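Local coordinates for uncharacterized protein (Pseudomonas aeruginosa, PDB 4O5P) that is a type VI secretion effector of the Tle1 family that probably hydrolyses membrane phospholipids of target cells with an alpha/beta-hydrolase-type catalytic domain, at residues A342-M354 / G362-A374. Residues are numbered along the deposited sequence; the frame is centred on the assembly and turned at random.
Sequences ASFPLDSIRRRDM and GPSCYRKWTVEYA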
ATOM      1  N   ALA A 342      12.320   4.896   2.184  1.00 18.94           N
ATOM      2  CA  ALA A 342      12.615   3.623   2.836  1.00 18.61           C
ATOM      3  C   ALA A 342      11.337   2.954   3.328  1.00 17.61           C
ATOM      4  O   ALA A 342      11.268   1.739   3.421  1.00 19.01           O
ATOM      5  CB  ALA A 342      13.540   3.847   4.001  1.00 16.97           C
ATOM      6  N   SER A 343      10.340   3.768   3.652  1.00 17.55           N
ATOM      7  CA  SER A 343       9.090   3.292   4.236  1.00 23.35           C
ATOM      8  C   SER A 343       8.120   2.795   3.165  1.00 17.62           C
ATOM      9  O   SER A 343       7.064   2.242   3.490  1.00 17.50           O
ATOM     10  CB  SER A 343       8.439   4.434   5.008  1.00 23.22           C
ATOM     11  OG  SER A 343       8.369   5.582   4.171  1.00 22.17           O
ATOM     12  N   PHE A 344       8.469   3.006   1.893  1.00 14.02           N
ATOM     13  CA  PHE A 344       7.577   2.637   0.794  1.00 12.66           C
ATOM     14  C   PHE A 344       8.224   1.760  -0.290  1.00 11.61           C
ATOM     15  O   PHE A 344       8.213   2.120  -1.471  1.00 13.65           O
ATOM     16  CB  PHE A 344       6.934   3.896   0.189  1.00 14.42           C
ATOM     17  CG  PHE A 344       5.884   4.511   1.070  1.00 16.81           C
ATOM     18  CD1 PHE A 344       6.241   5.250   2.195  1.00 16.97           C
ATOM     19  CD2 PHE A 344       4.541   4.335   0.789  1.00 14.10           C
ATOM     20  CE1 PHE A 344       5.280   5.796   3.014  1.00 20.54           C
ATOM     21  CE2 PHE A 344       3.568   4.886   1.605  1.00 17.26           C
ATOM     22  CZ  PHE A 344       3.933   5.608   2.717  1.00 17.90           C
ATOM     23  N   PRO A 345       8.747   0.579   0.099  1.00 12.41           N
ATOM     24  CA  PRO A 345       9.293  -0.302  -0.935  1.00 13.71           C
ATOM     25  C   PRO A 345       8.197  -0.863  -1.843  1.00 14.99           C
ATOM     26  O   PRO A 345       7.045  -1.070  -1.422  1.00 13.98           O
ATOM     27  CB  PRO A 345       9.964  -1.428  -0.130  1.00 12.80           C
ATOM     28  CG  PRO A 345       9.238  -1.441   1.195  1.00 13.33           C
ATOM     29  CD  PRO A 345       8.878  -0.000   1.449  1.00 12.33           C
ATOM     30  N   LEU A 346       8.567  -1.102  -3.096  1.00 11.81           N
ATOM     31  CA  LEU A 346       7.630  -1.593  -4.071  1.00 11.08           C
ATOM     32  C   LEU A 346       7.619  -3.124  -4.069  1.00 11.93           C
ATOM     33  O   LEU A 346       8.654  -3.771  -3.890  1.00 11.66           O
ATOM     34  CB  LEU A 346       8.019  -1.066  -5.460  1.00 11.71           C
ATOM     35  CG  LEU A 346       7.147  -1.490  -6.641  1.00 11.07           C
ATOM     36  CD1 LEU A 346       5.704  -0.975  -6.492  1.00  9.37           C
ATOM     37  CD2 LEU A 346       7.761  -0.989  -7.939  1.00 10.36           C
ATOM     38  N   ASP A 347       6.440  -3.704  -4.221  1.00 12.48           N
ATOM     39  CA  ASP A 347       6.374  -5.095  -4.638  1.00 11.38           C
ATOM     40  C   ASP A 347       5.944  -5.165  -6.095  1.00 12.53           C
ATOM     41  O   ASP A 347       4.779  -4.933  -6.425  1.00 13.59           O
ATOM     42  CB  ASP A 347       5.424  -5.918  -3.755  1.00 13.48           C
ATOM     43  CG  ASP A 347       6.164  -6.733  -2.711  1.00 16.11           C
ATOM     44  OD1 ASP A 347       6.442  -6.181  -1.626  1.00 16.97           O
ATOM     45  OD2 ASP A 347       6.466  -7.930  -2.963  1.00 15.34           O
ATOM     46  N   SER A 348       6.884  -5.508  -6.960  1.00 11.68           N
ATOM     47  CA  SER A 348       6.550  -5.790  -8.351  1.00 13.85           C
ATOM     48  C   SER A 348       5.686  -7.061  -8.436  1.00 12.83           C
ATOM     49  O   SER A 348       5.681  -7.876  -7.521  1.00 14.29           O
ATOM     50  CB  SER A 348       7.835  -5.976  -9.151  1.00 12.19           C
ATOM     51  OG  SER A 348       7.574  -6.341 -10.500  1.00 14.14           O
ATOM     52  N   ILE A 349       4.946  -7.226  -9.522  1.00 15.97           N
ATOM     53  CA  ILE A 349       4.208  -8.470  -9.725  1.00 14.97           C
ATOM     54  C   ILE A 349       5.023  -9.455 -10.561  1.00 15.20           C
ATOM     55  O   ILE A 349       4.504 -10.500 -10.975  1.00 16.10           O
ATOM     56  CB  ILE A 349       2.871  -8.241 -10.420  1.00 13.98           C
ATOM     57  CG1 ILE A 349       3.071  -7.520 -11.753  1.00 15.66           C
ATOM     58  CG2 ILE A 349       1.910  -7.476  -9.514  1.00 14.60           C
ATOM     59  CD1 ILE A 349       1.877  -7.616 -12.669  1.00 14.97           C
ATOM     60  N   ARG A 350       6.287  -9.109 -10.808  1.00 12.23           N
ATOM     61  CA  ARG A 350       7.258 -10.024 -11.438  1.00 16.35           C
ATOM     62  C   ARG A 350       7.667 -11.134 -10.465  1.00 15.73           C
ATOM     63  O   ARG A 350       7.786 -10.916  -9.254  1.00 17.92           O
ATOM     64  CB  ARG A 350       8.531  -9.281 -11.902  1.00 15.74           C
ATOM     65  CG  ARG A 350       9.266  -9.929 -13.113  1.00 16.43           C
ATOM     66  CD  ARG A 350      10.457  -9.090 -13.569  1.00 16.94           C
ATOM     67  NE  ARG A 350      11.592  -9.173 -12.640  1.00 16.38           N
ATOM     68  CZ  ARG A 350      12.548  -8.256 -12.563  1.00 14.15           C
ATOM     69  NH1 ARG A 350      12.480  -7.180 -13.329  1.00 14.00           N
ATOM     70  NH2 ARG A 350      13.542  -8.392 -11.704  1.00 15.72           N
ATOM     71  N   ARG A 351       7.877 -12.329 -10.999  1.00 14.81           N
ATOM     72  CA  ARG A 351       8.242 -13.478 -10.182  1.00 16.97           C
ATOM     73  C   ARG A 351       8.738 -14.632 -11.067  1.00 18.74           C
ATOM     74  O   ARG A 351       8.481 -14.662 -12.277  1.00 17.61           O
ATOM     75  CB  ARG A 351       7.036 -13.932  -9.358  1.00 17.27           C
ATOM     76  CG  ARG A 351       6.160 -14.966 -10.055  1.00 19.20           C
ATOM     77  CD  ARG A 351       5.348 -14.419 -11.230  1.00 19.34           C
ATOM     78  NE  ARG A 351       4.499 -15.480 -11.788  1.00 20.80           N
ATOM     79  CZ  ARG A 351       4.900 -16.343 -12.718  1.00 24.82           C
ATOM     80  NH1 ARG A 351       6.133 -16.260 -13.211  1.00 21.59           N
ATOM     81  NH2 ARG A 351       4.076 -17.288 -13.165  1.00 21.46           N
ATOM     82  N   ARG A 352       9.431 -15.587 -10.457  1.00 17.12           N
ATOM     83  CA  ARG A 352       9.880 -16.770 -11.187  1.00 21.58           C
ATOM     84  C   ARG A 352       8.770 -17.826 -11.264  1.00 20.53           C
ATOM     85  O   ARG A 352       7.979 -17.965 -10.322  1.00 23.15           O
ATOM     86  CB  ARG A 352      11.114 -17.350 -10.500  1.00 22.14           C
ATOM     87  CG  ARG A 352      12.226 -16.331 -10.277  1.00 20.41           C
ATOM     88  CD  ARG A 352      13.452 -16.984  -9.653  1.00 23.41           C
ATOM     89  NE  ARG A 352      14.014 -17.976 -10.570  1.00 27.09           N
ATOM     90  CZ  ARG A 352      14.787 -18.998 -10.210  1.00 29.90           C
ATOM     91  NH1 ARG A 352      15.099 -19.194  -8.926  1.00 26.60           N
ATOM     92  NH2 ARG A 352      15.232 -19.839 -11.140  1.00 22.90           N
ATOM     93  N   ASP A 353       8.686 -18.545 -12.384  1.00 23.60           N
ATOM     94  CA  ASP A 353       7.770 -19.688 -12.484  1.00 25.64           C
ATOM     95  C   ASP A 353       8.056 -20.666 -11.365  1.00 25.76           C
ATOM     96  O   ASP A 353       9.176 -20.724 -10.849  1.00 26.30           O
ATOM     97  CB  ASP A 353       7.910 -20.420 -13.825  1.00 24.65           C
ATOM     98  CG  ASP A 353       7.309 -19.654 -14.966  1.00 25.84           C
ATOM     99  OD1 ASP A 353       6.557 -18.685 -14.707  1.00 23.99           O
ATOM    100  OD2 ASP A 353       7.576 -20.019 -16.128  1.00 31.73           O
HETATM  101  N   MSE A 354       7.056 -21.457 -11.003  1.00 26.02           N
HETATM  102  CA  MSE A 354       7.194 -22.318  -9.838  1.00 29.20           C
HETATM  103  C   MSE A 354       6.114 -23.391  -9.816  1.00 35.98           C
HETATM  104  O   MSE A 354       5.074 -23.207  -9.192  1.00 37.71           O
HETATM  105  CB  MSE A 354       7.111 -21.455  -8.578  1.00 32.64           C
HETATM  106  CG  MSE A 354       7.133 -22.198  -7.274  1.00 31.84           C
HETATM  107 SE   MSE A 354       5.982 -21.228  -6.058  1.00 72.72          SE
HETATM  108  CE  MSE A 354       7.397 -20.460  -5.006  1.00 19.92           C
ATOM    109  N   GLY A 362      13.672 -20.748 -13.881  1.00 31.46           N
ATOM    110  CA  GLY A 362      13.633 -19.739 -14.922  1.00 27.41           C
ATOM    111  C   GLY A 362      13.891 -18.344 -14.387  1.00 26.74           C
ATOM    112  O   GLY A 362      14.080 -18.145 -13.183  1.00 26.31           O
ATOM    113  N   PRO A 363      13.895 -17.361 -15.287  1.00 27.41           N
ATOM    114  CA  PRO A 363      14.149 -15.971 -14.894  1.00 26.75           C
ATOM    115  C   PRO A 363      12.928 -15.372 -14.212  1.00 26.25           C
ATOM    116  O   PRO A 363      11.827 -15.944 -14.269  1.00 22.30           O
ATOM    117  CB  PRO A 363      14.375 -15.275 -16.236  1.00 25.17           C
ATOM    118  CG  PRO A 363      13.531 -16.063 -17.209  1.00 25.38           C
ATOM    119  CD  PRO A 363      13.611 -17.498 -16.730  1.00 25.84           C
ATOM    120  N   SER A 364      13.119 -14.231 -13.563  1.00 21.92           N
ATOM    121  CA  SER A 364      11.970 -13.502 -13.049  1.00 23.32           C
ATOM    122  C   SER A 364      11.218 -12.974 -14.264  1.00 18.94           C
ATOM    123  O   SER A 364      11.824 -12.429 -15.165  1.00 20.38           O
ATOM    124  CB  SER A 364      12.420 -12.357 -12.147  1.00 18.15           C
ATOM    125  OG  SER A 364      11.314 -11.753 -11.502  1.00 17.09           O
ATOM    126  N   CYS A 365       9.906 -13.179 -14.305  1.00 16.45           N
ATOM    127  CA  CYS A 365       9.087 -12.716 -15.416  1.00 15.82           C
ATOM    128  C   CYS A 365       7.648 -12.498 -14.962  1.00 18.25           C
ATOM    129  O   CYS A 365       7.333 -12.559 -13.774  1.00 16.39           O
ATOM    130  CB  CYS A 365       9.099 -13.750 -16.551  1.00 24.44           C
ATOM    131  SG  CYS A 365       8.376 -15.359 -16.061  1.00 26.34           S
ATOM    132  N   TYR A 366       6.770 -12.270 -15.922  1.00 14.17           N
ATOM    133  CA  TYR A 366       5.388 -11.934 -15.614  1.00 18.02           C
ATOM    134  C   TYR A 366       4.472 -13.046 -16.066  1.00 19.58           C
ATOM    135  O   TYR A 366       4.556 -13.528 -17.198  1.00 19.84           O
ATOM    136  CB  TYR A 366       5.001 -10.606 -16.275  1.00 18.24           C
ATOM    137  CG  TYR A 366       5.820  -9.450 -15.757  1.00 18.09           C
ATOM    138  CD1 TYR A 366       7.062  -9.160 -16.297  1.00 15.87           C
ATOM    139  CD2 TYR A 366       5.360  -8.670 -14.690  1.00 18.01           C
ATOM    140  CE1 TYR A 366       7.831  -8.102 -15.810  1.00 16.41           C
ATOM    141  CE2 TYR A 366       6.108  -7.612 -14.200  1.00 16.19           C
ATOM    142  CZ  TYR A 366       7.338  -7.332 -14.759  1.00 19.81           C
ATOM    143  OH  TYR A 366       8.072  -6.283 -14.256  1.00 18.35           O
ATOM    144  N   ARG A 367       3.603 -13.450 -15.156  1.00 20.24           N
ATOM    145  CA  ARG A 367       2.534 -14.406 -15.433  1.00 22.07           C
ATOM    146  C   ARG A 367       1.591 -13.971 -16.566  1.00 21.75           C
ATOM    147  O   ARG A 367       1.294 -12.785 -16.699  1.00 16.88           O
ATOM    148  CB  ARG A 367       1.734 -14.561 -14.143  1.00 18.53           C
ATOM    149  CG  ARG A 367       0.778 -15.688 -14.173  1.00 28.49           C
ATOM    150  CD  ARG A 367      -0.624 -15.160 -14.386  1.00 25.11           C
ATOM    151  NE  ARG A 367      -1.503 -15.704 -13.388  1.00 27.32           N
ATOM    152  CZ  ARG A 367      -2.808 -15.836 -13.539  1.00 23.36           C
ATOM    153  NH1 ARG A 367      -3.402 -15.461 -14.669  1.00 23.54           N
ATOM    154  NH2 ARG A 367      -3.501 -16.348 -12.549  1.00 24.71           N
ATOM    155  N   LYS A 368       1.095 -14.929 -17.359  1.00 22.97           N
ATOM    156  CA  LYS A 368       0.158 -14.625 -18.451  1.00 20.12           C
ATOM    157  C   LYS A 368      -0.965 -13.685 -17.995  1.00 19.18           C
ATOM    158  O   LYS A 368      -1.392 -13.731 -16.844  1.00 21.02           O
ATOM    159  CB  LYS A 368      -0.461 -15.917 -19.031  1.00 21.93           C
ATOM    160  CG  LYS A 368      -1.268 -16.752 -18.029  1.00 22.89           C
ATOM    161  CD  LYS A 368      -1.867 -18.000 -18.691  1.00 25.19           C
ATOM    162  CE  LYS A 368      -2.620 -18.859 -17.684  1.00 28.14           C
ATOM    163  NZ  LYS A 368      -3.133 -20.137 -18.265  1.00 27.25           N
ATOM    164  N   TRP A 369      -1.416 -12.809 -18.883  1.00 18.38           N
ATOM    165  CA  TRP A 369      -2.566 -11.945 -18.602  1.00 21.52           C
ATOM    166  C   TRP A 369      -2.312 -10.935 -17.486  1.00 21.73           C
ATOM    167  O   TRP A 369      -3.269 -10.353 -16.967  1.00 19.54           O
ATOM    168  CB  TRP A 369      -3.814 -12.766 -18.229  1.00 20.85           C
ATOM    169  CG  TRP A 369      -4.100 -13.940 -19.126  1.00 21.91           C
ATOM    170  CD1 TRP A 369      -3.749 -14.082 -20.441  1.00 22.91           C
ATOM    171  CD2 TRP A 369      -4.784 -15.144 -18.761  1.00 23.04           C
ATOM    172  NE1 TRP A 369      -4.194 -15.301 -20.917  1.00 24.98           N
ATOM    173  CE2 TRP A 369      -4.834 -15.967 -19.905  1.00 26.19           C
ATOM    174  CE3 TRP A 369      -5.368 -15.606 -17.571  1.00 19.89           C
ATOM    175  CZ2 TRP A 369      -5.434 -17.234 -19.892  1.00 24.93           C
ATOM    176  CZ3 TRP A 369      -5.964 -16.855 -17.566  1.00 25.06           C
ATOM    177  CH2 TRP A 369      -5.993 -17.653 -18.719  1.00 22.01           C
ATOM    178  N   THR A 370      -1.046 -10.729 -17.115  1.00 15.70           N
ATOM    179  CA  THR A 370      -0.703  -9.699 -16.127  1.00 19.02           C
ATOM    180  C   THR A 370       0.354  -8.743 -16.690  1.00 19.53           C
ATOM    181  O   THR A 370       1.290  -9.180 -17.362  1.00 19.47           O
ATOM    182  CB  THR A 370      -0.240 -10.314 -14.789  1.00 14.93           C
ATOM    183  OG1 THR A 370       1.034 -10.955 -14.948  1.00 19.47           O
ATOM    184  CG2 THR A 370      -1.259 -11.347 -14.309  1.00 19.47           C
ATOM    185  N   VAL A 371       0.209  -7.448 -16.422  1.00 16.82           N
ATOM    186  CA  VAL A 371       1.070  -6.446 -17.057  1.00 18.97           C
ATOM    187  C   VAL A 371       1.419  -5.371 -16.033  1.00 15.94           C
ATOM    188  O   VAL A 371       0.627  -5.096 -15.138  1.00 16.96           O
ATOM    189  CB  VAL A 371       0.388  -5.874 -18.347  1.00 20.74           C
ATOM    190  CG1 VAL A 371      -0.957  -5.241 -18.021  1.00 20.41           C
ATOM    191  CG2 VAL A 371       1.284  -4.895 -19.077  1.00 19.94           C
ATOM    192  N   GLU A 372       2.623  -4.815 -16.133  1.00 16.40           N
ATOM    193  CA  GLU A 372       3.142  -3.839 -15.162  1.00 17.21           C
ATOM    194  C   GLU A 372       3.633  -2.608 -15.939  1.00 14.17           C
ATOM    195  O   GLU A 372       4.488  -2.723 -16.823  1.00 17.10           O
ATOM    196  CB  GLU A 372       4.269  -4.490 -14.327  1.00 20.22           C
ATOM    197  CG  GLU A 372       4.918  -3.625 -13.215  1.00 16.29           C
ATOM    198  CD  GLU A 372       5.611  -4.479 -12.159  1.00 13.12           C
ATOM    199  OE1 GLU A 372       6.771  -4.909 -12.363  1.00 14.15           O
ATOM    200  OE2 GLU A 372       5.005  -4.741 -11.103  1.00 15.96           O
ATOM    201  N   TYR A 373       3.069  -1.439 -15.640  1.00 15.14           N
ATOM    202  CA  TYR A 373       3.417  -0.211 -16.355  1.00 15.11           C
ATOM    203  C   TYR A 373       4.157   0.763 -15.455  1.00 16.94           C
ATOM    204  O   TYR A 373       3.733   1.012 -14.317  1.00 13.78           O
ATOM    205  CB  TYR A 373       2.160   0.472 -16.883  1.00 16.28           C
ATOM    206  CG  TYR A 373       1.546  -0.203 -18.080  1.00 16.30           C
ATOM    207  CD1 TYR A 373       2.114  -0.072 -19.346  1.00 17.24           C
ATOM    208  CD2 TYR A 373       0.384  -0.957 -17.949  1.00 15.80           C
ATOM    209  CE1 TYR A 373       1.534  -0.691 -20.463  1.00 15.95           C
ATOM    210  CE2 TYR A 373      -0.193  -1.564 -19.043  1.00 17.86           C
ATOM    211  CZ  TYR A 373       0.389  -1.436 -20.291  1.00 17.01           C
ATOM    212  OH  TYR A 373      -0.202  -2.049 -21.371  1.00 18.18           O
ATOM    213  N   ALA A 374       5.260   1.315 -15.968  1.00 16.30           N
ATOM    214  CA  ALA A 374       6.027   2.335 -15.247  1.00 14.84           C
ATOM    215  C   ALA A 374       5.407   3.715 -15.481  1.00 17.03           C
ATOM    216  O   ALA A 374       5.163   4.091 -16.632  1.00 15.22           O
ATOM    217  CB  ALA A 374       7.467   2.335 -15.699  1.00 15.87           C
TER
HETATM  218  O   HOH W   1       3.013 -11.765 -13.058  1.00 17.91           O
HETATM  219  O   HOH W   2      10.546  -5.778 -15.286  1.00 15.13           O
HETATM  220  O   HOH W   3      10.687 -18.189 -14.388  1.00 22.01           O
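The Tyr366 ring carries Arg350 CG on one face, a CH-pi contact 3.8 Å from the ring centroid. Ile349 CG1 meets the ring at its edge. The Arg350 guanidinium stands almost perpendicular to the ring, 86° between planes. A bend at chi3 (73°) lets its NE donate in plane to Ser364 OG at 2.8 Å; its NH2 forms a salt bridge with Glu470. The Arg351 guanidinium has the backbone N of Arg367 over one face. At its edge, NH1 and NH2 both hold Asp353 OD1, and NH2 also pairs with Asp310. Arg352 grips Gly362 O side-on: NE donates nearly in line with the carbonyl at 2.6 Å, and NH2 adds a second bond.

Glu372, on strand 370-375, gathers Ser348, Tyr366 and the Ile349 N-H. Its OE1 accepts from Ser348 OG, at a doubtfully short distance, and from Tyr366 OH at 2.7 Å. Its OE2 takes the backbone N of Ile349 at 2.9 Å on the syn side, somewhat out of the carboxylate plane, plus His333 ND1. The buried carboxylate is thus held through both oxygens. Ser348 OG also accepts from Arg350 N, closing an ST turn. Water 1 bridges Ile349 O, Arg367 N and Thr370 OG1.

Arg351 N donates to Cys365 O at 2.8 Å and Cys365 N returns a bond to Arg351 O, a single antiparallel hydrogen-bonded pair. It joins strand 346-353, which pairs with 687-689 in a separate small sheet, to the loop before strand 370-375. That loop passes through a type II turn, Arg367 to Thr370, into the central, largely parallel sheet of an alpha/beta-hydrolase fold.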